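PDB 4ECM: glucose-1-phosphate thymidylyltransferase from Bacillus anthracis, which catalyses the transfer of a thymidylyl group from dTTP to glucose 1-phosphate, yielding dTDP-glucose and pyrophosphate, the first step of dTDP-L-rhamnose synthesis. Local coordinates for residues N133-D138 against N235-W240; L156-D161 against G239-A244; D161-F166 against K184-S189. One frame throughout, in Å; residues are numbered along the deposited sequence. Where two conformers were deposited one is given.

Interaction 1 (N133-D138 against N235-W240); sequences NIFSDD and NEMSGW. With DAU (2'deoxy-thymidine-5'-diphospho-alpha-D-glucose), chain B.
Carboxylate oxygen OD1 of Asp137 is gripped twice: Ser238 OG donates to it at 2.6 Å, and the backbone Gly239 N, 3.0 Å away, reaches the same OD1 from the opposite face of the carboxylate plane. The other oxygen, OD2, takes the nearly straight bond from Ser238 N (2.9 Å, 167°) on its syn side and is also bound by Tyr142 OH. With four donors on its two oxygens, the carboxylate has little freedom to rotate, and an aspartate, short and doubly accepting, suits a place beside a turn that offers consecutive N-H groups. Glycine at 239 lets the chain pass close to Ser136, whose OG lies 3.4 Å from Gly239 CA.

Next along, the backbones join through Ser136 N and Trp240 O (3.0 Å), while Ser136 OG receives a weak bond from Trp240 N. A water bridges Asp137 N and the same Trp240 O. Trp240 CG stands between its backbone N and carbonyl carbon (chi1 56°), which brings the indole against Phe135 and Ser136; Ser136 CB then lies over one face of the five-membered ring, a CH-pi contact of 3.6 Å to the centroid. Ile134 CG2 meets the edge of the six-membered ring at CZ3 (3.8 Å). Met237 approaches the Phe135 ring obliquely, a loose Met-aromatic contact. Asn133 ND2 meanwhile donates to O6 of the bound sugar nucleotide (3.2 Å). The bond from Ser136 N to Trp240 O continues the small antiparallel pairing of strands 133-135 and 241-243, which borders the glucose end of the nucleotidyltransferase active site.

Interaction 2 (L156-D161 against G239-A244); sequences LLQSVD and GWWTDA
Gln158 and Trp241 bury most of the surface here, their side chains lying alongside one another and running antiparallel. The closest approach of these two residues is between methylene carbons, Gln158 CG and Trp241 CB at 3.6 Å, and CG then passes the indole obliquely, 4.0 Å from Trp241 CG. The Gln158 chain bends at its second torsion (chi2 -76°), laying its amide almost parallel to the indole, the two planes 17° apart. Glutamine serves well at this partly exposed strand position: its methylenes pack against the aromatic residue, while its polar end is carried to the backbone of the neighbouring loop, with Gln158 CD 3.8 Å from Gly239 O.

The two backbones are not paired as strands, since Gln158 and Trp241, the nearest residues, have CA atoms 7.3 Å apart. Strand 153-159 belongs to the large mixed sheet of the nucleotidyltransferase fold, whereas strand 241-243 is one half of a separate antiparallel pair, and the side chains of Gln158, Val160 and Trp241 pack between these two elements beside the sugar-nucleotide pocket.

Trp241 CG is anti to the backbone N (chi1 171°), sending the buried indole toward the bound ligand, which it touches. Asn133 OD1 accepts from Trp241 NE1 and so satisfies the buried indole nitrogen; this bond, with Phe166 packed edge-to-face, would limit the rotation of the ring. Just past the end of strand 153-159, the branched side chain of Val160 contributes a methyl, CG1, which meets the six-membered part of the indole at CZ3 (4.0 Å) and crosses it at a slant.

Interaction 3 (D161-F166 against K184-S189); sequences DDPERF and KEPKSS. With DAU (2'deoxy-thymidine-5'-diphospho-alpha-D-glucose), chain B.
The backbones of the two loops draw together at two places, Pro163 with Ser189 (CA atoms 5.2 Å apart) and Glu164 with Pro186 (6.1 Å). The first loop is built round a short 3-10 turn, residues 163-165, closed by the bond from Phe166 N to Pro163 O (2.9 Å); it follows strand 153-159 of the nucleotidyltransferase sheet, while the second loop leads into strand 190-198. Proline suits the start of such a turn, because its ring already restricts phi to the required range and the first residue needs no N-H for the turn's own bonding.

Between the loops the packing is apolar. Pro163 turns its ring toward the second loop, CG meeting Pro186 CG at 3.9 Å, while CB and CG both rest against the carbonyl oxygen of Ser188, with CB 3.6 Å from that O. Pro186 reaches on to the backbone of Glu164, so that the Pro186 ring packs against both Pro163 and Glu164. Proline rings are already rigid, so packing them together should cost little conformational entropy, and Ser189, small and tolerant of partial exposure, lets the chain pass close beside Pro163.

At the end of the turn Phe166 lies beside the bound sugar nucleotide. Asp162 OD2 forms a salt bridge with Arg165 NE (3.2 Å), met from well above the carboxylate plane, and Arg165 NH1 has a second anionic partner in Asp243. Held from both sides, the arginine lies along one face of Phe166: its CB is over the ring centre, and Phe166 CZ lies over the guanidinium. With CG anti to the carbonyl carbon (chi1 -51°), the phenyl ring turns an edge to the glucose. Hydroxyl oxygen O4 of the ligand lies at that edge, near the ring plane, and the Phe166 atom nearest to O4 is CB, 3.3 Å away.

Following the chain, strand 133-135 comes first, then 156-161, 161-166, 184-189 and finally 235-244. Interaction 1 closes the longest loop, from 133-138 to 235-240, and interaction 2 a shorter one, both reaching the segment round Gly239 and Trp240. Interaction 3 closes a small loop lying within both of these, and it begins at Asp161, where the first segment of interaction 2 ends. Interaction 1 meets interaction 2 through the backbone pairs Ile134-Thr242 and Asn235-Leu157; interaction 2 meets interaction 3 at Val160-Ser189. Together they join the small 133-135/241-243 pair, the main sheet and the outer loops 161-166 and 184-189, with Phe166 and Trp241 at the glucose end of the ligand.

Interaction 1 (N133-D138 against N235-W240)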
loop_
_atom_site.group_PDB
_atom_site.type_symbol
_atom_site.label_atom_id
_atom_site.label_comp_id
_atom_site.label_asym_id
_atom_site.label_seq_id
_atom_site.Cartn_x
_atom_site.Cartn_y
_atom_site.Cartn_z
ATOM N N ASN A 133 16.660 15.514 10.384
ATOM C CA ASN A 133 17.309 16.388 11.361
ATOM C C ASN A 133 16.420 16.572 12.583
ATOM O O ASN A 133 15.321 17.163 12.494
ATOM C CB ASN A 133 17.651 17.759 10.766
ATOM C CG ASN A 133 18.973 17.761 9.977
ATOM O OD1 ASN A 133 19.782 18.665 10.147
ATOM N ND2 ASN A 133 19.204 16.733 9.153
ATOM N N ILE A 134 16.890 16.074 13.727
ATOM C CA ILE A 134 16.128 16.132 14.975
ATOM C C ILE A 134 16.907 16.997 15.942
ATOM O O ILE A 134 18.104 16.784 16.140
ATOM C CB ILE A 134 15.918 14.716 15.560
ATOM C CG1 ILE A 134 15.420 13.757 14.467
ATOM C CG2 ILE A 134 15.001 14.756 16.806
ATOM C CD1 ILE A 134 14.073 14.132 13.812
ATOM N N PHE A 135 16.228 17.968 16.548
ATOM C CA PHE A 135 16.890 18.916 17.433
ATOM C C PHE A 135 15.943 19.508 18.467
ATOM O O PHE A 135 14.726 19.500 18.269
ATOM C CB PHE A 135 17.522 20.021 16.591
ATOM C CG PHE A 135 16.563 20.712 15.692
ATOM C CD1 PHE A 135 16.026 21.936 16.037
ATOM C CD2 PHE A 135 16.182 20.137 14.487
ATOM C CE1 PHE A 135 15.131 22.569 15.205
ATOM C CE2 PHE A 135 15.275 20.757 13.667
ATOM C CZ PHE A 135 14.749 21.978 14.017
ATOM N N SER A 136 16.506 20.035 19.562
ATOM C CA SER A 136 15.700 20.607 20.662
ATOM C C SER A 136 15.305 22.087 20.538
ATOM O O SER A 136 14.280 22.491 21.062
ATOM C CB SER A 136 16.404 20.401 22.008
ATOM O OG SER A 136 17.672 21.026 22.035
ATOM N N ASP A 137 16.110 22.910 19.885
ATOM C CA ASP A 137 15.757 24.326 19.801
ATOM C C ASP A 137 14.427 24.599 19.122
ATOM O O ASP A 137 14.055 23.891 18.181
ATOM C CB ASP A 137 16.805 25.093 18.998
ATOM C CG ASP A 137 18.009 25.501 19.813
ATOM O OD1 ASP A 137 18.100 25.166 21.023
ATOM O OD2 ASP A 137 18.861 26.201 19.225
ATOM N N ASP A 138 13.735 25.642 19.592
ATOM C CA ASP A 138 12.564 26.163 18.908
ATOM C C ASP A 138 13.182 26.947 17.739
ATOM O O ASP A 138 14.246 27.524 17.889
ATOM C CB ASP A 138 11.762 27.170 19.762
ATOM C CG ASP A 138 11.111 26.549 21.005
ATOM O OD1 ASP A 138 10.905 25.316 21.039
ATOM O OD2 ASP A 138 10.781 27.330 21.940
ATOM N N ASN A 235 23.484 31.539 12.789
ATOM C CA ASN A 235 23.297 31.487 14.219
ATOM C C ASN A 235 23.767 30.134 14.717
ATOM O O ASN A 235 23.582 29.120 14.048
ATOM C CB ASN A 235 21.836 31.651 14.622
ATOM C CG ASN A 235 21.244 32.953 14.177
ATOM O OD1 ASN A 235 20.955 33.143 12.995
ATOM N ND2 ASN A 235 20.983 33.840 15.134
ATOM N N GLU A 236 24.383 30.127 15.889
ATOM C CA GLU A 236 24.786 28.899 16.516
ATOM C C GLU A 236 23.615 28.445 17.353
ATOM O O GLU A 236 23.055 29.225 18.106
ATOM C CB GLU A 236 25.997 29.121 17.410
ATOM C CG GLU A 236 27.217 29.622 16.668
ATOM C CD GLU A 236 28.451 29.719 17.568
ATOM O OE1 GLU A 236 28.718 28.763 18.343
ATOM O OE2 GLU A 236 29.160 30.745 17.463
ATOM N N MET A 237 23.245 27.185 17.213
ATOM C CA MET A 237 22.138 26.618 17.965
ATOM C C MET A 237 22.533 26.382 19.394
ATOM O O MET A 237 23.713 26.249 19.691
ATOM C CB MET A 237 21.709 25.275 17.372
ATOM C CG MET A 237 20.938 25.384 16.058
ATOM S SD MET A 237 20.363 23.762 15.533
ATOM C CE MET A 237 19.217 24.229 14.260
ATOM N N SER A 238 21.551 26.372 20.299
ATOM C CA SER A 238 21.820 26.253 21.748
ATOM C C SER A 238 21.686 24.860 22.387
ATOM O O SER A 238 22.440 24.531 23.298
ATOM C CB SER A 238 20.917 27.224 22.505
ATOM O OG SER A 238 19.569 27.035 22.128
ATOM N N GLY A 239 20.727 24.056 21.935
ATOM C CA GLY A 239 20.520 22.730 22.516
ATOM C C GLY A 239 21.135 21.619 21.689
ATOM O O GLY A 239 22.096 21.849 20.950
ATOM N N TRP A 240 20.556 20.421 21.765
ATOM C CA TRP A 240 21.087 19.309 21.015
ATOM C C TRP A 240 20.526 19.207 19.609
ATOM O O TRP A 240 19.463 19.761 19.277
ATOM C CB TRP A 240 20.885 17.983 21.776
ATOM C CG TRP A 240 19.470 17.661 22.162
ATOM C CD1 TRP A 240 18.890 17.875 23.384
ATOM C CD2 TRP A 240 18.470 17.029 21.352
ATOM N NE1 TRP A 240 17.592 17.436 23.377
ATOM C CE2 TRP A 240 17.305 16.912 22.144
ATOM C CE3 TRP A 240 18.440 16.557 20.039
ATOM C CZ2 TRP A 240 16.123 16.351 21.661
ATOM C CZ3 TRP A 240 17.266 15.998 19.559
ATOM C CH2 TRP A 240 16.124 15.894 20.368
HETATM O O6 DAU B . 22.263 16.474 8.278
HETATM C C6 DAU B . 22.943 17.686 7.946
HETATM C C5 DAU B . 23.663 17.522 6.615
HETATM O O5 DAU B . 22.691 17.128 5.651
HETATM C C4 DAU B . 24.364 18.815 6.185
HETATM O O4 DAU B . 25.394 19.162 7.102
HETATM C C3 DAU B . 24.974 18.704 4.790
HETATM O O3 DAU B . 25.502 19.993 4.411
HETATM C C2 DAU B . 23.877 18.248 3.821
HETATM O O2 DAU B . 24.414 18.019 2.505
HETATM C C1 DAU B . 23.195 16.979 4.319
HETATM O O1 DAU B . 24.126 15.904 4.270
HETATM P P2 DAU B . 23.617 14.373 4.197
HETATM O O3P DAU B . 23.124 13.908 5.547
HETATM O O4P DAU B . 24.675 13.604 3.457
HETATM O OPP DAU B . 22.300 14.500 3.267
HETATM P P DAU B . 21.386 13.229 2.898
HETATM O O1P DAU B . 21.411 12.251 4.048
HETATM O O2P DAU B . 21.744 12.791 1.524
HETATM O "O5'" DAU B . 19.905 13.865 2.868
HETATM C "C5'" DAU B . 19.299 14.264 4.080
HETATM C "C4'" DAU B . 17.785 14.452 3.992
HETATM O "O4'" DAU B . 17.348 15.119 2.809
HETATM C "C3'" DAU B . 17.016 13.154 4.102
HETATM O "O3'" DAU B . 16.090 13.349 5.175
HETATM C "C2'" DAU B . 16.291 12.987 2.789
HETATM C "C1'" DAU B . 16.344 14.369 2.155
HETATM N N11 DAU B . 16.755 14.418 0.741
HETATM C C61 DAU B . 18.021 13.880 0.394
HETATM C C51 DAU B . 18.326 13.586 -0.920
HETATM C C5A DAU B . 19.718 13.116 -1.288
HETATM C C21 DAU B . 15.750 14.440 -0.244
HETATM O O21 DAU B . 14.531 14.877 0.103
HETATM N N31 DAU B . 16.015 14.163 -1.545
HETATM C C41 DAU B . 17.246 13.734 -1.928
HETATM O O41 DAU B . 17.488 13.442 -3.226
HETATM O O HOH W 1 18.798 22.466 18.972
#

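Interaction 2 (L156-D161 against G239-A244)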
loop_
_atom_site.group_PDB
_atom_site.type_symbol
_atom_site.label_atom_id
_atom_site.label_comp_id
_atom_site.label_asym_id
_atom_site.label_seq_id
_atom_site.Cartn_x
_atom_site.Cartn_y
_atom_site.Cartn_z
ATOM N N LEU A 156 21.914 27.504 10.294
ATOM C CA LEU A 156 22.012 27.254 11.730
ATOM C C LEU A 156 23.129 26.249 11.954
ATOM O O LEU A 156 23.147 25.186 11.326
ATOM C CB LEU A 156 20.692 26.716 12.271
ATOM C CG LEU A 156 19.458 27.578 11.972
ATOM C CD1 LEU A 156 18.195 26.997 12.658
ATOM C CD2 LEU A 156 19.677 29.038 12.382
ATOM N N LEU A 157 24.047 26.585 12.859
ATOM C CA LEU A 157 25.250 25.784 13.097
ATOM C C LEU A 157 25.251 25.013 14.410
ATOM O O LEU A 157 24.658 25.437 15.409
ATOM C CB LEU A 157 26.494 26.680 13.088
ATOM C CG LEU A 157 26.689 27.634 11.899
ATOM C CD1 LEU A 157 28.013 28.409 12.058
ATOM C CD2 LEU A 157 26.638 26.874 10.583
ATOM N N GLN A 158 25.928 23.868 14.376
ATOM C CA GLN A 158 26.132 23.031 15.543
ATOM C C GLN A 158 27.560 22.568 15.595
ATOM O O GLN A 158 28.075 22.033 14.622
ATOM C CB GLN A 158 25.256 21.790 15.507
ATOM C CG GLN A 158 23.943 21.963 16.188
ATOM C CD GLN A 158 24.054 21.928 17.719
ATOM O OE1 GLN A 158 23.220 22.474 18.410
ATOM N NE2 GLN A 158 25.061 21.268 18.225
ATOM N N SER A 159 28.198 22.774 16.740
ATOM C CA SER A 159 29.557 22.306 16.948
ATOM C C SER A 159 29.436 20.807 17.178
ATOM O O SER A 159 28.638 20.378 18.004
ATOM C CB SER A 159 30.189 22.991 18.152
ATOM O OG SER A 159 31.533 22.567 18.302
ATOM N N VAL A 160 30.178 20.015 16.413
ATOM C CA VAL A 160 30.111 18.553 16.517
ATOM C C VAL A 160 31.473 17.884 16.617
ATOM O O VAL A 160 32.502 18.475 16.273
ATOM C CB VAL A 160 29.367 17.938 15.289
ATOM C CG1 VAL A 160 27.903 18.463 15.192
ATOM C CG2 VAL A 160 30.120 18.214 13.990
ATOM N N ASP A 161 31.452 16.631 17.072
ATOM C CA ASP A 161 32.654 15.827 17.249
ATOM C C ASP A 161 33.199 15.264 15.939
ATOM O O ASP A 161 34.406 15.010 15.807
ATOM C CB ASP A 161 32.353 14.647 18.194
ATOM C CG ASP A 161 31.960 15.098 19.588
ATOM O OD1 ASP A 161 32.483 16.142 20.053
ATOM O OD2 ASP A 161 31.129 14.407 20.221
ATOM N N GLY A 239 20.727 24.056 21.935
ATOM C CA GLY A 239 20.520 22.730 22.516
ATOM C C GLY A 239 21.135 21.619 21.689
ATOM O O GLY A 239 22.096 21.849 20.950
ATOM N N TRP A 240 20.556 20.421 21.765
ATOM C CA TRP A 240 21.087 19.309 21.015
ATOM C C TRP A 240 20.526 19.207 19.609
ATOM O O TRP A 240 19.463 19.761 19.277
ATOM C CB TRP A 240 20.885 17.983 21.776
ATOM C CG TRP A 240 19.470 17.661 22.162
ATOM C CD1 TRP A 240 18.890 17.875 23.384
ATOM C CD2 TRP A 240 18.470 17.029 21.352
ATOM N NE1 TRP A 240 17.592 17.436 23.377
ATOM C CE2 TRP A 240 17.305 16.912 22.144
ATOM C CE3 TRP A 240 18.440 16.557 20.039
ATOM C CZ2 TRP A 240 16.123 16.351 21.661
ATOM C CZ3 TRP A 240 17.266 15.998 19.559
ATOM C CH2 TRP A 240 16.124 15.894 20.368
ATOM N N TRP A 241 21.274 18.477 18.791
ATOM C CA TRP A 241 20.949 18.261 17.402
ATOM C C TRP A 241 21.589 16.978 16.916
ATOM O O TRP A 241 22.731 16.660 17.262
ATOM C CB TRP A 241 21.493 19.401 16.544
ATOM C CG TRP A 241 21.397 19.151 15.056
ATOM C CD1 TRP A 241 20.321 19.386 14.255
ATOM C CD2 TRP A 241 22.417 18.625 14.201
ATOM N NE1 TRP A 241 20.601 19.038 12.955
ATOM C CE2 TRP A 241 21.881 18.575 12.890
ATOM C CE3 TRP A 241 23.738 18.218 14.406
ATOM C CZ2 TRP A 241 22.602 18.101 11.803
ATOM C CZ3 TRP A 241 24.470 17.762 13.313
ATOM C CH2 TRP A 241 23.894 17.703 12.027
ATOM N N THR A 242 20.861 16.247 16.095
ATOM C CA THR A 242 21.418 15.063 15.500
ATOM C C THR A 242 20.732 14.744 14.192
ATOM O O THR A 242 19.564 15.101 13.969
ATOM C CB THR A 242 21.242 13.820 16.383
ATOM O OG1 THR A 242 21.939 12.716 15.780
ATOM C CG2 THR A 242 19.744 13.454 16.534
ATOM N N ASP A 243 21.476 14.126 13.293
ATOM C CA ASP A 243 20.873 13.615 12.107
ATOM C C ASP A 243 20.330 12.262 12.568
ATOM O O ASP A 243 20.619 11.774 13.679
ATOM C CB ASP A 243 21.886 13.375 10.996
ATOM C CG ASP A 243 22.813 12.216 11.315
ATOM O OD1 ASP A 243 23.639 12.373 12.216
ATOM O OD2 ASP A 243 22.717 11.163 10.665
ATOM N N ALA A 244 19.506 11.663 11.750
ATOM C CA ALA A 244 18.999 10.319 12.071
ATOM C C ALA A 244 19.112 9.372 10.898
ATOM O O ALA A 244 18.288 8.489 10.757
ATOM C CB ALA A 244 17.561 10.407 12.551
#

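Interaction 3 (D161-F166 against K184-S189)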
loop_
_atom_site.group_PDB
_atom_site.type_symbol
_atom_site.label_atom_id
_atom_site.label_comp_id
_atom_site.label_asym_id
_atom_site.label_seq_id
_atom_site.Cartn_x
_atom_site.Cartn_y
_atom_site.Cartn_z
ATOM N N ASP A 161 31.452 16.631 17.072
ATOM C CA ASP A 161 32.654 15.827 17.249
ATOM C C ASP A 161 33.199 15.264 15.939
ATOM O O ASP A 161 34.406 15.010 15.807
ATOM C CB ASP A 161 32.353 14.647 18.194
ATOM C CG ASP A 161 31.960 15.098 19.588
ATOM O OD1 ASP A 161 32.483 16.142 20.053
ATOM O OD2 ASP A 161 31.129 14.407 20.221
ATOM N N ASP A 162 32.306 15.095 14.971
ATOM C CA ASP A 162 32.626 14.463 13.694
ATOM C C ASP A 162 32.205 15.326 12.513
ATOM O O ASP A 162 31.326 14.936 11.745
ATOM C CB ASP A 162 31.917 13.098 13.644
ATOM C CG ASP A 162 30.416 13.168 14.054
ATOM O OD1 ASP A 162 29.885 14.266 14.343
ATOM O OD2 ASP A 162 29.760 12.100 14.083
ATOM N N PRO A 163 32.841 16.502 12.350
ATOM C CA PRO A 163 32.431 17.433 11.285
ATOM C C PRO A 163 32.605 16.910 9.861
ATOM O O PRO A 163 31.944 17.407 8.932
ATOM C CB PRO A 163 33.331 18.660 11.520
ATOM C CG PRO A 163 34.502 18.142 12.306
ATOM C CD PRO A 163 33.952 17.044 13.156
ATOM N N GLU A 164 33.467 15.914 9.691
ATOM C CA GLU A 164 33.731 15.361 8.366
ATOM C C GLU A 164 32.480 14.798 7.682
ATOM O O GLU A 164 32.457 14.633 6.465
ATOM C CB GLU A 164 34.848 14.294 8.415
ATOM C CG GLU A 164 34.490 12.941 9.086
ATOM C CD GLU A 164 34.352 12.989 10.614
ATOM O OE1 GLU A 164 34.652 14.034 11.235
ATOM O OE2 GLU A 164 33.941 11.959 11.196
ATOM N N ARG A 165 31.454 14.487 8.466
ATOM C CA ARG A 165 30.217 13.952 7.936
ATOM C C ARG A 165 29.272 15.019 7.387
ATOM O O ARG A 165 28.284 14.679 6.781
ATOM C CB ARG A 165 29.415 13.240 9.036
ATOM C CG ARG A 165 29.965 11.934 9.554
ATOM C CD ARG A 165 28.804 11.083 10.091
ATOM N NE ARG A 165 28.222 11.584 11.332
ATOM C CZ ARG A 165 26.928 11.477 11.672
ATOM N NH1 ARG A 165 26.510 11.940 12.843
ATOM N NH2 ARG A 165 26.037 10.951 10.843
ATOM N N PHE A 166 29.552 16.294 7.617
ATOM C CA PHE A 166 28.586 17.326 7.291
ATOM C C PHE A 166 29.146 18.457 6.467
ATOM O O PHE A 166 30.318 18.460 6.094
ATOM C CB PHE A 166 28.055 17.924 8.618
ATOM C CG PHE A 166 27.569 16.891 9.609
ATOM C CD1 PHE A 166 26.366 16.239 9.421
ATOM C CD2 PHE A 166 28.313 16.579 10.725
ATOM C CE1 PHE A 166 25.923 15.277 10.324
ATOM C CE2 PHE A 166 27.880 15.618 11.629
ATOM C CZ PHE A 166 26.675 14.964 11.426
ATOM N N LYS A 184 37.479 16.261 3.893
ATOM C CA LYS A 184 38.415 15.244 4.410
ATOM C C LYS A 184 39.241 15.836 5.561
ATOM O O LYS A 184 39.667 15.123 6.464
ATOM C CB LYS A 184 39.379 14.780 3.299
ATOM C CG LYS A 184 38.811 13.752 2.312
ATOM C CD LYS A 184 38.873 12.291 2.843
ATOM C CE LYS A 184 40.353 11.778 2.970
ATOM N NZ LYS A 184 40.498 10.327 3.360
ATOM N N GLU A 185 39.465 17.148 5.483
ATOM C CA GLU A 185 40.220 17.911 6.468
ATOM C C GLU A 185 39.414 19.146 6.850
ATOM O O GLU A 185 39.630 20.240 6.308
ATOM C CB GLU A 185 41.572 18.326 5.880
ATOM C CG GLU A 185 42.549 17.151 5.704
ATOM C CD GLU A 185 43.870 17.557 5.027
ATOM O OE1 GLU A 185 43.896 18.600 4.331
ATOM O OE2 GLU A 185 44.873 16.811 5.176
ATOM N N PRO A 186 38.481 18.979 7.787
ATOM C CA PRO A 186 37.604 20.090 8.182
ATOM C C PRO A 186 38.347 21.302 8.715
ATOM O O PRO A 186 39.291 21.150 9.467
ATOM C CB PRO A 186 36.718 19.485 9.288
ATOM C CG PRO A 186 36.916 17.975 9.204
ATOM C CD PRO A 186 38.240 17.745 8.566
ATOM N N LYS A 187 37.921 22.496 8.321
ATOM C CA LYS A 187 38.536 23.731 8.825
ATOM C C LYS A 187 38.087 24.011 10.263
ATOM O O LYS A 187 38.740 24.744 10.981
ATOM C CB LYS A 187 38.109 24.927 7.968
ATOM C CG LYS A 187 38.643 24.945 6.528
ATOM C CD LYS A 187 40.087 25.433 6.471
ATOM C CE LYS A 187 40.611 25.523 5.031
ATOM N NZ LYS A 187 40.711 24.181 4.388
ATOM N N SER A 188 36.947 23.452 10.664
ATOM C CA SER A 188 36.397 23.697 11.990
ATOM C C SER A 188 35.499 22.539 12.365
ATOM O O SER A 188 35.392 21.581 11.614
ATOM C CB SER A 188 35.528 24.960 11.955
ATOM O OG SER A 188 34.274 24.684 11.322
ATOM N N SER A 189 34.826 22.648 13.511
ATOM C CA SER A 189 33.849 21.644 13.922
ATOM C C SER A 189 32.403 22.194 13.845
ATOM O O SER A 189 31.473 21.608 14.417
ATOM C CB SER A 189 34.170 21.110 15.320
ATOM O OG SER A 189 34.117 22.137 16.269
HETATM O O6 DAU B . 22.263 16.474 8.278
HETATM C C6 DAU B . 22.943 17.686 7.946
HETATM C C5 DAU B . 23.663 17.522 6.615
HETATM O O5 DAU B . 22.691 17.128 5.651
HETATM C C4 DAU B . 24.364 18.815 6.185
HETATM O O4 DAU B . 25.394 19.162 7.102
HETATM C C3 DAU B . 24.974 18.704 4.790
HETATM O O3 DAU B . 25.502 19.993 4.411
HETATM C C2 DAU B . 23.877 18.248 3.821
HETATM O O2 DAU B . 24.414 18.019 2.505
HETATM C C1 DAU B . 23.195 16.979 4.319
HETATM O O1 DAU B . 24.126 15.904 4.270
HETATM P P2 DAU B . 23.617 14.373 4.197
HETATM O O3P DAU B . 23.124 13.908 5.547
HETATM O O4P DAU B . 24.675 13.604 3.457
HETATM O OPP DAU B . 22.300 14.500 3.267
HETATM P P DAU B . 21.386 13.229 2.898
HETATM O O1P DAU B . 21.411 12.251 4.048
HETATM O O2P DAU B . 21.744 12.791 1.524
HETATM O "O5'" DAU B . 19.905 13.865 2.868
HETATM C "C5'" DAU B . 19.299 14.264 4.080
HETATM C "C4'" DAU B . 17.785 14.452 3.992
HETATM O "O4'" DAU B . 17.348 15.119 2.809
HETATM C "C3'" DAU B . 17.016 13.154 4.102
HETATM O "O3'" DAU B . 16.090 13.349 5.175
HETATM C "C2'" DAU B . 16.291 12.987 2.789
HETATM C "C1'" DAU B . 16.344 14.369 2.155
HETATM N N11 DAU B . 16.755 14.418 0.741
HETATM C C61 DAU B . 18.021 13.880 0.394
HETATM C C51 DAU B . 18.326 13.586 -0.920
HETATM C C5A DAU B . 19.718 13.116 -1.288
HETATM C C21 DAU B . 15.750 14.440 -0.244
HETATM O O21 DAU B . 14.531 14.877 0.103
HETATM N N31 DAU B . 16.015 14.163 -1.545
HETATM C C41 DAU B . 17.246 13.734 -1.928
HETATM O O41 DAU B . 17.488 13.442 -3.226
#